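Local coordinates for tyrosine-protein phosphatase YwqE (Bacillus subtilis, PDB 3QY7), which removes phosphate from phosphotyrosine residues of proteins, among them YwqD, YwqF and Ssb, as a manganese-dependent phosphatase, at residues T225-A228 and E229-L232; F203-Q206 and E207-V211; Q61-K64 and R65-K68. All coordinates share one frame; numbering follows the deposited sequence. Where two conformers were deposited one is given.

Interaction 1: residues T225-A228 and E229-L232; sequences TENA and ELLL
Glu-229 opens the second half of this helical stretch by setting its CB 3.4 Å from Glu-226 O, one turn back. The chain then bends at chi2 and carries the carboxylate away from residues 225-228.

Leu-230 meets the preceding turn through both backbone and side chain. Its N donates to Glu-226 O at 2.8 Å. The leucine side chain lies beside the same carbonyl oxygen: chi1 of -65° sets CG next to the backbone N, and CG comes 3.5 Å from Glu-226 O. Its CD1 branch comes up to the amide of Asn-227, 3.5 Å from OD1, and the two side chains cross obliquely. This is a van der Waals contact beside an oxygen that already has a partner, because Asn-227 OD1 accepts from Phe-238 N. The other end of the amide, ND2, donates to His-189 O. These two bonds probably fix the rotation of the buried amide.

Leu-231 N bonds Asn-227 O at 2.9 Å. Leu-231 CB sits 3.4 Å from Asn-227 O. Leu-232 N closes the series on Ala-228 O, also at 2.9 Å. These are successive i to i+4 bonds of an alpha-helix.

The stretch forms the C-terminal part of helix 219-232, in a metal-dependent phosphatase with a TIM-barrel-type fold. Ala-228, Glu-229 and Leu-232 touch Ile-2 of strand 2-3. Asn-227 and Leu-231 rest on Phe-190 of strand 190-192. The helix thus packs against strands 2-3 and 190-192, the first and the last of the parallel strands in chain order.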
ATOM      1  N   THR A 225       2.117  -8.842  -8.762  1.00 12.36           N
ATOM      2  CA  THR A 225       1.599  -7.840  -9.644  1.00 12.70           C
ATOM      3  C   THR A 225       0.137  -8.095  -9.999  1.00 12.35           C
ATOM      4  O   THR A 225      -0.628  -7.203 -10.039  1.00 12.05           O
ATOM      5  CB  THR A 225       2.460  -7.764 -10.941  1.00 14.96           C
ATOM      6  OG1 THR A 225       3.802  -7.502 -10.617  1.00 16.86           O
ATOM      7  CG2 THR A 225       1.926  -6.759 -11.906  1.00  9.75           C
ATOM      8  N   GLU A 226      -0.213  -9.327 -10.355  1.00 11.72           N
ATOM      9  CA  GLU A 226      -1.606  -9.632 -10.686  1.00 12.10           C
ATOM     10  C   GLU A 226      -2.516  -9.459  -9.466  1.00 11.67           C
ATOM     11  O   GLU A 226      -3.704  -9.222  -9.618  1.00 12.20           O
ATOM     12  CB  GLU A 226      -1.771 -11.021 -11.325  1.00 12.76           C
ATOM     13  CG  GLU A 226      -1.645 -12.199 -10.366  1.00 16.24           C
ATOM     14  CD  GLU A 226      -1.951 -13.541 -11.036  1.00 18.78           C
ATOM     15  OE1 GLU A 226      -1.302 -14.553 -10.669  1.00 19.40           O
ATOM     16  OE2 GLU A 226      -2.838 -13.583 -11.925  1.00 21.55           O
ATOM     17  N   ASN A 227      -1.967  -9.578  -8.259  1.00 11.57           N
ATOM     18  CA  ASN A 227      -2.786  -9.353  -7.074  1.00 11.29           C
ATOM     19  C   ASN A 227      -3.349  -7.940  -7.031  1.00 11.22           C
ATOM     20  O   ASN A 227      -4.454  -7.755  -6.583  1.00 11.24           O
ATOM     21  CB  ASN A 227      -2.046  -9.658  -5.770  1.00 10.84           C
ATOM     22  CG  ASN A 227      -2.174 -11.108  -5.355  1.00 12.37           C
ATOM     23  OD1 ASN A 227      -3.000 -11.850  -5.887  1.00 13.58           O
ATOM     24  ND2 ASN A 227      -1.351 -11.519  -4.391  1.00 12.32           N
ATOM     25  N   ALA A 228      -2.589  -6.962  -7.523  1.00 11.83           N
ATOM     26  CA  ALA A 228      -3.111  -5.590  -7.627  1.00 11.67           C
ATOM     27  C   ALA A 228      -4.272  -5.494  -8.628  1.00 12.09           C
ATOM     28  O   ALA A 228      -5.229  -4.762  -8.390  1.00 12.23           O
ATOM     29  CB  ALA A 228      -1.997  -4.592  -7.970  1.00 11.85           C
ATOM     30  N   GLU A 229      -4.192  -6.257  -9.722  1.00 13.15           N
ATOM     31  CA  GLU A 229      -5.282  -6.323 -10.709  1.00 13.36           C
ATOM     32  C   GLU A 229      -6.508  -6.988 -10.091  1.00 12.88           C
ATOM     33  O   GLU A 229      -7.649  -6.540 -10.292  1.00 14.21           O
ATOM     34  CB  GLU A 229      -4.858  -7.086 -11.982  1.00 13.44           C
ATOM     35  CG  GLU A 229      -3.733  -6.470 -12.791  1.00 15.85           C
ATOM     36  CD  GLU A 229      -4.173  -5.384 -13.790  1.00 17.05           C
ATOM     37  OE1 GLU A 229      -3.277  -4.821 -14.453  1.00 20.37           O
ATOM     38  OE2 GLU A 229      -5.378  -5.081 -13.912  1.00 20.81           O
ATOM     39  N   LEU A 230      -6.288  -8.062  -9.327  1.00 11.80           N
ATOM     40  CA  LEU A 230      -7.397  -8.711  -8.634  1.00 11.80           C
ATOM     41  C   LEU A 230      -8.047  -7.776  -7.632  1.00 12.67           C
ATOM     42  O   LEU A 230      -9.274  -7.693  -7.556  1.00 12.50           O
ATOM     43  CB  LEU A 230      -6.955 -10.016  -7.936  1.00 11.62           C
ATOM     44  CG  LEU A 230      -6.488 -11.134  -8.865  1.00 13.33           C
ATOM     45  CD1 LEU A 230      -5.756 -12.174  -8.049  1.00 12.04           C
ATOM     46  CD2 LEU A 230      -7.662 -11.756  -9.643  1.00 12.45           C
ATOM     47  N   LEU A 231      -7.224  -7.061  -6.868  1.00 11.35           N
ATOM     48  CA  LEU A 231      -7.724  -6.067  -5.925  1.00 12.22           C
ATOM     49  C   LEU A 231      -8.556  -5.011  -6.649  1.00 12.94           C
ATOM     50  O   LEU A 231      -9.645  -4.691  -6.223  1.00 12.00           O
ATOM     51  CB  LEU A 231      -6.557  -5.418  -5.165  1.00 12.53           C
ATOM     52  CG  LEU A 231      -6.899  -4.265  -4.233  1.00 11.88           C
ATOM     53  CD1 LEU A 231      -5.888  -4.157  -3.086  1.00 11.71           C
ATOM     54  CD2 LEU A 231      -7.026  -2.928  -4.960  1.00 13.11           C
ATOM     55  N   LEU A 232      -8.051  -4.468  -7.734  1.00 14.29           N
ATOM     56  CA  LEU A 232      -8.762  -3.429  -8.436  1.00 15.82           C
ATOM     57  C   LEU A 232     -10.162  -3.836  -8.816  1.00 16.98           C
ATOM     58  O   LEU A 232     -11.063  -3.014  -8.708  1.00 17.05           O
ATOM     59  CB  LEU A 232      -7.984  -2.960  -9.662  1.00 16.45           C
ATOM     60  CG  LEU A 232      -8.478  -1.628 -10.231  1.00 18.99           C
ATOM     61  CD1 LEU A 232      -8.091  -0.552  -9.279  1.00 21.11           C
ATOM     62  CD2 LEU A 232      -7.830  -1.341 -11.499  1.00 20.72           C
TER

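Interaction 2: residues F203-Q206 and E207-V211; sequences FHTQ and EALYV
Glu-207 folds back toward His-204 through two torsions: chi1 of -65° sets CG anti to the carbonyl carbon, and chi2 of 91° bends the chain. In this conformer, one of two deposited, the carboxylate thereby reaches the start of the helix; for the other the contact is doubtful. OE1 lies 3.3 Å from both His-204 C and CA. OE2 approaches the imidazole obliquely, 3.5 Å from ND1. The angle there is too poor for a hydrogen bond, and the ring and carboxylate planes are 38° apart.

His-204 is the N-cap residue of helix 205-216, and its positive phi separates it from the helical residues that follow. The cap is joined to the first turn by its backbone: Ala-208 N donates to His-204 O at 3.1 Å. Leu-209 N then bonds Thr-205 O, and Tyr-210 N bonds Gln-206 O, as regular alpha-helical pairs. This helix belongs to the outer layer of a TIM-barrel-type fold.

Leu-209 CG lies 3.4 Å from Thr-205 O. Its CD1 branch lies 4.2 Å from Gln-206 OE1, where the two side chains meet loosely. Gln-206 bends at chi2. Its NE2 meets the backbone O of Gln-32, and Glu-207 OE1, in the same conformer, is hydrogen-bonded to the side-chain NE2 of Gln-32. On another side of the helix, Ala-208 touches Ser-164 and Leu-167 of helix 164-168.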
ATOM      1  N   PHE A 203       9.335   5.945  -6.893  1.00 13.64           N
ATOM      2  CA  PHE A 203       8.727   4.667  -7.179  1.00 13.36           C
ATOM      3  C   PHE A 203       9.611   3.380  -7.117  1.00 13.96           C
ATOM      4  O   PHE A 203       9.341   2.522  -6.321  1.00 13.69           O
ATOM      5  CB  PHE A 203       8.018   4.754  -8.533  1.00 13.45           C
ATOM      6  CG  PHE A 203       6.815   5.638  -8.526  1.00 12.02           C
ATOM      7  CD1 PHE A 203       6.953   6.991  -8.617  1.00 12.33           C
ATOM      8  CD2 PHE A 203       5.546   5.140  -8.396  1.00 12.00           C
ATOM      9  CE1 PHE A 203       5.898   7.798  -8.569  1.00 13.04           C
ATOM     10  CE2 PHE A 203       4.520   5.951  -8.365  1.00 11.05           C
ATOM     11  CZ  PHE A 203       4.685   7.296  -8.433  1.00 12.58           C
ATOM     12  N   HIS A 204      10.678   3.325  -7.913  1.00 14.43           N
ATOM     13  CA  HIS A 204      11.592   2.176  -7.891  1.00 14.30           C
ATOM     14  C   HIS A 204      10.902   0.838  -8.186  1.00 14.09           C
ATOM     15  O   HIS A 204      11.312  -0.237  -7.735  1.00 13.29           O
ATOM     16  CB  HIS A 204      12.457   2.203  -6.618  1.00 15.02           C
ATOM     17  CG  HIS A 204      13.618   3.136  -6.756  1.00 17.62           C
ATOM     18  ND1 HIS A 204      14.833   2.734  -7.270  1.00 22.25           N
ATOM     19  CD2 HIS A 204      13.713   4.471  -6.575  1.00 20.92           C
ATOM     20  CE1 HIS A 204      15.645   3.772  -7.342  1.00 21.48           C
ATOM     21  NE2 HIS A 204      14.993   4.837  -6.912  1.00 23.42           N
ATOM     22  N   THR A 205       9.853   0.943  -8.991  1.00 13.26           N
ATOM     23  CA  THR A 205       8.979  -0.167  -9.325  1.00 13.07           C
ATOM     24  C   THR A 205       9.703  -1.296 -10.064  1.00 13.68           C
ATOM     25  O   THR A 205       9.654  -2.457  -9.644  1.00 13.37           O
ATOM     26  CB  THR A 205       7.804   0.343 -10.189  1.00 12.81           C
ATOM     27  OG1 THR A 205       7.289   1.560  -9.617  1.00 11.92           O
ATOM     28  CG2 THR A 205       6.706  -0.686 -10.255  1.00 12.96           C
ATOM     29  N   GLN A 206      10.366  -0.951 -11.163  1.00 13.43           N
ATOM     30  CA  GLN A 206      11.069  -1.945 -11.975  1.00 14.15           C
ATOM     31  C   GLN A 206      12.252  -2.539 -11.228  1.00 14.13           C
ATOM     32  O   GLN A 206      12.518  -3.754 -11.339  1.00 14.58           O
ATOM     33  CB  GLN A 206      11.499  -1.332 -13.309  1.00 14.70           C
ATOM     34  CG  GLN A 206      10.315  -1.005 -14.224  1.00 16.52           C
ATOM     35  CD  GLN A 206       9.490  -2.213 -14.643  1.00 20.12           C
ATOM     36  OE1 GLN A 206       9.997  -3.332 -14.769  1.00 22.53           O
ATOM     37  NE2 GLN A 206       8.206  -1.988 -14.864  1.00 20.54           N
ATOM     38  N   GLU A 207      12.926  -1.701 -10.452  0.70 13.63           N
ATOM     39  CA  GLU A 207      14.066  -2.126  -9.654  0.70 13.65           C
ATOM     40  C   GLU A 207      13.662  -3.236  -8.676  0.70 13.90           C
ATOM     41  O   GLU A 207      14.327  -4.277  -8.598  0.70 13.67           O
ATOM     42  CB  GLU A 207      14.679  -0.912  -8.961  0.70 13.97           C
ATOM     43  CG  GLU A 207      15.281   0.102  -9.952  0.70 14.82           C
ATOM     44  CD  GLU A 207      14.346   1.227 -10.439  0.70 16.36           C
ATOM     45  OE1 GLU A 207      13.102   1.057 -10.580  0.70 11.12           O
ATOM     46  OE2 GLU A 207      14.907   2.319 -10.717  0.70 18.74           O
ATOM     47  N   ALA A 208      12.548  -3.022  -7.974  1.00 12.59           N
ATOM     48  CA  ALA A 208      11.986  -4.009  -7.051  1.00 13.69           C
ATOM     49  C   ALA A 208      11.576  -5.306  -7.743  1.00 13.24           C
ATOM     50  O   ALA A 208      11.830  -6.388  -7.213  1.00 14.25           O
ATOM     51  CB  ALA A 208      10.807  -3.412  -6.266  1.00 13.42           C
ATOM     52  N   LEU A 209      10.951  -5.201  -8.920  1.00 14.17           N
ATOM     53  CA  LEU A 209      10.530  -6.393  -9.661  1.00 14.11           C
ATOM     54  C   LEU A 209      11.747  -7.191 -10.101  1.00 15.46           C
ATOM     55  O   LEU A 209      11.748  -8.413 -10.026  1.00 15.54           O
ATOM     56  CB  LEU A 209       9.667  -6.031 -10.871  1.00 15.03           C
ATOM     57  CG  LEU A 209       8.313  -5.461 -10.445  1.00 15.10           C
ATOM     58  CD1 LEU A 209       7.638  -4.797 -11.635  1.00 16.15           C
ATOM     59  CD2 LEU A 209       7.423  -6.544  -9.881  1.00 16.93           C
ATOM     60  N   TYR A 210      12.797  -6.497 -10.521  1.00 15.25           N
ATOM     61  CA  TYR A 210      14.018  -7.195 -10.936  1.00 15.79           C
ATOM     62  C   TYR A 210      14.645  -7.949  -9.751  1.00 15.57           C
ATOM     63  O   TYR A 210      15.086  -9.086  -9.894  1.00 16.60           O
ATOM     64  CB  TYR A 210      15.017  -6.228 -11.573  1.00 16.30           C
ATOM     65  CG  TYR A 210      16.254  -6.900 -12.133  1.00 17.60           C
ATOM     66  CD1 TYR A 210      16.157  -8.021 -12.953  1.00 21.01           C
ATOM     67  CD2 TYR A 210      17.524  -6.399 -11.847  1.00 20.49           C
ATOM     68  CE1 TYR A 210      17.305  -8.632 -13.481  1.00 21.95           C
ATOM     69  CE2 TYR A 210      18.675  -7.001 -12.365  1.00 22.59           C
ATOM     70  CZ  TYR A 210      18.557  -8.123 -13.169  1.00 22.95           C
ATOM     71  OH  TYR A 210      19.698  -8.721 -13.676  1.00 23.50           O
ATOM     72  N   VAL A 211      14.674  -7.314  -8.586  1.00 15.66           N
ATOM     73  CA  VAL A 211      15.158  -7.970  -7.377  1.00 15.80           C
ATOM     74  C   VAL A 211      14.345  -9.240  -7.103  1.00 16.28           C
ATOM     75  O   VAL A 211      14.911 -10.310  -6.854  1.00 16.08           O
ATOM     76  CB  VAL A 211      15.133  -7.002  -6.168  1.00 15.56           C
ATOM     77  CG1 VAL A 211      15.226  -7.761  -4.844  1.00 17.23           C
ATOM     78  CG2 VAL A 211      16.254  -5.976  -6.294  1.00 17.75           C
TER

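Interaction 3: residues Q61-K64 and R65-K68; sequences QLNK and RLIK
Leu-62 and Leu-66 make the apolar part of this contact, one turn apart on the same helix. The side chains meet at 4.0 Å in two places, Leu-62 CG to Leu-66 CD1 and Leu-62 CD1 to Leu-66 CG. Their first torsions differ: CG of Leu-62 is anti to its backbone N (chi1 -179°), while CG of Leu-66 is anti to its carbonyl carbon (chi1 -66°). The second setting brings Leu-66 back to the preceding turn, with CG 3.3 Å from Leu-62 O.

Four backbone hydrogen bonds run from residue i+4 to residue i, as in a regular alpha-helix. Leu-66 N to Leu-62 O is the shortest, at 2.8 Å. Arg-65 N bonds Gln-61 O, Ile-67 N bonds Asn-63 O, and Lys-68 N bonds Lys-64 O. Ile-67 also lays its CG1 arm against Asn-63 O, at 3.4 Å.

Asn-63 and Arg-65 find polar partners beyond these residues. Asn-63 OD1 touches Leu-66 CD1 at 4.0 Å, but its hydrogen bond comes from Val-75 N. Arg-65 turns its guanidinium group away from residues 61-64, and NH2 forms a salt bridge with Glu-69 OE2.

The stretch ends helix 52-68, which links the neighbouring parallel strands 36-38 and 74-76 in a beta-alpha-beta crossover of the TIM-barrel-type fold. Leu-62 and Leu-66 pack on Ser-22 and Ala-26 of helix 19-31, respectively, and Arg-65 touches Ile-23 there. Both leucines also reach Val-75 of strand 74-76, the strand to which Asn-63 is hydrogen-bonded.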
ATOM      1  N   GLN A  61      -9.899  15.816  -9.744  1.00 13.58           N
ATOM      2  CA  GLN A  61      -9.150  16.986 -10.209  1.00 14.27           C
ATOM      3  C   GLN A  61      -7.789  16.617 -10.797  1.00 13.40           C
ATOM      4  O   GLN A  61      -7.392  17.160 -11.836  1.00 14.52           O
ATOM      5  CB  GLN A  61      -8.953  18.005  -9.073  1.00 13.84           C
ATOM      6  CG  GLN A  61     -10.223  18.751  -8.625  1.00 16.70           C
ATOM      7  CD  GLN A  61     -10.990  19.384  -9.773  1.00 22.20           C
ATOM      8  OE1 GLN A  61     -12.221  19.367  -9.787  1.00 24.74           O
ATOM      9  NE2 GLN A  61     -10.270  19.936 -10.744  1.00 23.44           N
ATOM     10  N   LEU A  62      -7.073  15.699 -10.137  1.00 12.86           N
ATOM     11  CA  LEU A  62      -5.787  15.251 -10.664  1.00 12.46           C
ATOM     12  C   LEU A  62      -5.977  14.536 -12.003  1.00 11.90           C
ATOM     13  O   LEU A  62      -5.231  14.792 -12.938  1.00 13.14           O
ATOM     14  CB  LEU A  62      -5.020  14.369  -9.682  1.00 12.49           C
ATOM     15  CG  LEU A  62      -3.638  13.873 -10.158  1.00 12.04           C
ATOM     16  CD1 LEU A  62      -2.710  14.986 -10.679  1.00 12.46           C
ATOM     17  CD2 LEU A  62      -2.934  13.108  -9.020  1.00 13.23           C
ATOM     18  N   ASN A  63      -6.992  13.678 -12.107  1.00 11.53           N
ATOM     19  CA  ASN A  63      -7.267  13.047 -13.413  1.00 11.76           C
ATOM     20  C   ASN A  63      -7.488  14.046 -14.544  1.00 12.03           C
ATOM     21  O   ASN A  63      -6.956  13.871 -15.642  1.00 12.14           O
ATOM     22  CB  ASN A  63      -8.431  12.075 -13.339  1.00 11.24           C
ATOM     23  CG  ASN A  63      -8.047  10.786 -12.668  1.00 12.52           C
ATOM     24  OD1 ASN A  63      -6.924  10.285 -12.853  1.00 11.76           O
ATOM     25  ND2 ASN A  63      -8.954  10.242 -11.879  1.00 12.16           N
ATOM     26  N   LYS A  64      -8.241  15.108 -14.259  1.00 12.19           N
ATOM     27  CA  LYS A  64      -8.461  16.153 -15.260  1.00 13.40           C
ATOM     28  C   LYS A  64      -7.148  16.832 -15.670  1.00 12.94           C
ATOM     29  O   LYS A  64      -6.929  17.089 -16.849  1.00 13.54           O
ATOM     30  CB  LYS A  64      -9.467  17.185 -14.747  1.00 13.62           C
ATOM     31  CG  LYS A  64     -10.899  16.675 -14.711  1.00 17.44           C
ATOM     32  CD  LYS A  64     -11.879  17.806 -14.450  1.00 23.16           C
ATOM     33  CE  LYS A  64     -13.224  17.284 -13.954  1.00 25.03           C
ATOM     34  NZ  LYS A  64     -13.187  17.126 -12.467  1.00 27.13           N
ATOM     35  N   ARG A  65      -6.268  17.036 -14.710  1.00 13.31           N
ATOM     36  CA  ARG A  65      -5.017  17.636 -15.005  1.00 13.73           C
ATOM     37  C   ARG A  65      -4.091  16.721 -15.797  1.00 13.43           C
ATOM     38  O   ARG A  65      -3.361  17.156 -16.619  1.00 13.24           O
ATOM     39  CB  ARG A  65      -4.375  18.070 -13.713  1.00 14.73           C
ATOM     40  CG  ARG A  65      -3.055  18.536 -13.862  1.00 18.78           C
ATOM     41  CD  ARG A  65      -2.912  19.902 -13.544  1.00 26.46           C
ATOM     42  NE  ARG A  65      -2.341  20.688 -14.663  1.00 31.62           N
ATOM     43  CZ  ARG A  65      -1.275  21.453 -14.552  1.00 33.68           C
ATOM     44  NH1 ARG A  65      -0.665  21.611 -13.404  1.00 34.44           N
ATOM     45  NH2 ARG A  65      -0.845  22.095 -15.577  1.00 35.25           N
ATOM     46  N   LEU A  66      -4.133  15.447 -15.464  1.00 12.78           N
ATOM     47  CA  LEU A  66      -3.337  14.479 -16.200  1.00 12.32           C
ATOM     48  C   LEU A  66      -3.781  14.442 -17.659  1.00 12.91           C
ATOM     49  O   LEU A  66      -2.952  14.333 -18.544  1.00 13.48           O
ATOM     50  CB  LEU A  66      -3.426  13.084 -15.561  1.00 12.74           C
ATOM     51  CG  LEU A  66      -2.805  13.008 -14.165  1.00 13.24           C
ATOM     52  CD1 LEU A  66      -3.189  11.689 -13.490  1.00 15.26           C
ATOM     53  CD2 LEU A  66      -1.275  13.230 -14.196  1.00 15.92           C
ATOM     54  N   ILE A  67      -5.089  14.552 -17.906  1.00 13.59           N
ATOM     55  CA  ILE A  67      -5.606  14.574 -19.271  1.00 14.06           C
ATOM     56  C   ILE A  67      -5.113  15.846 -19.966  1.00 14.76           C
ATOM     57  O   ILE A  67      -4.586  15.789 -21.066  1.00 14.55           O
ATOM     58  CB  ILE A  67      -7.154  14.468 -19.293  1.00 13.91           C
ATOM     59  CG1 ILE A  67      -7.590  13.053 -18.893  1.00 14.41           C
ATOM     60  CG2 ILE A  67      -7.694  14.774 -20.668  1.00 15.02           C
ATOM     61  CD1 ILE A  67      -9.059  12.955 -18.492  1.00 17.94           C
ATOM     62  N   LYS A  68      -5.197  16.974 -19.270  1.00 15.64           N
ATOM     63  CA  LYS A  68      -4.701  18.246 -19.801  1.00 16.36           C
ATOM     64  C   LYS A  68      -3.235  18.137 -20.229  1.00 16.09           C
ATOM     65  O   LYS A  68      -2.844  18.642 -21.296  1.00 17.57           O
ATOM     66  CB  LYS A  68      -4.877  19.344 -18.750  1.00 16.68           C
ATOM     67  CG  LYS A  68      -4.173  20.660 -19.049  1.00 19.74           C
ATOM     68  CD  LYS A  68      -4.259  21.583 -17.825  1.00 23.99           C
ATOM     69  CE  LYS A  68      -3.852  23.015 -18.159  1.00 25.98           C
ATOM     70  NZ  LYS A  68      -3.565  23.806 -16.920  1.00 28.62           N
TER

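Along the chain the order is interaction 3, interaction 2, interaction 1. Each lies within a single helix: 52-68, 205-216 and 219-232. The last two helices are consecutive, and interactions 1 and 2 touch, with Thr-225 OG1 3.8 Å from Leu-209 CD2. Their centres are about 17 Å apart. Interaction 3 stands apart, its centre about 24 Å from that of interaction 1 and about 26 Å from that of interaction 2. All three belong to the CpsB/CapC-type domain. Helices 52-68 and 219-232 both pack on the parallel strands 2-3, 36-38, 74-76, at the two outermost. Helix 219-232 thus brings the late part of the chain back to its first strand, consistent with a closed barrel.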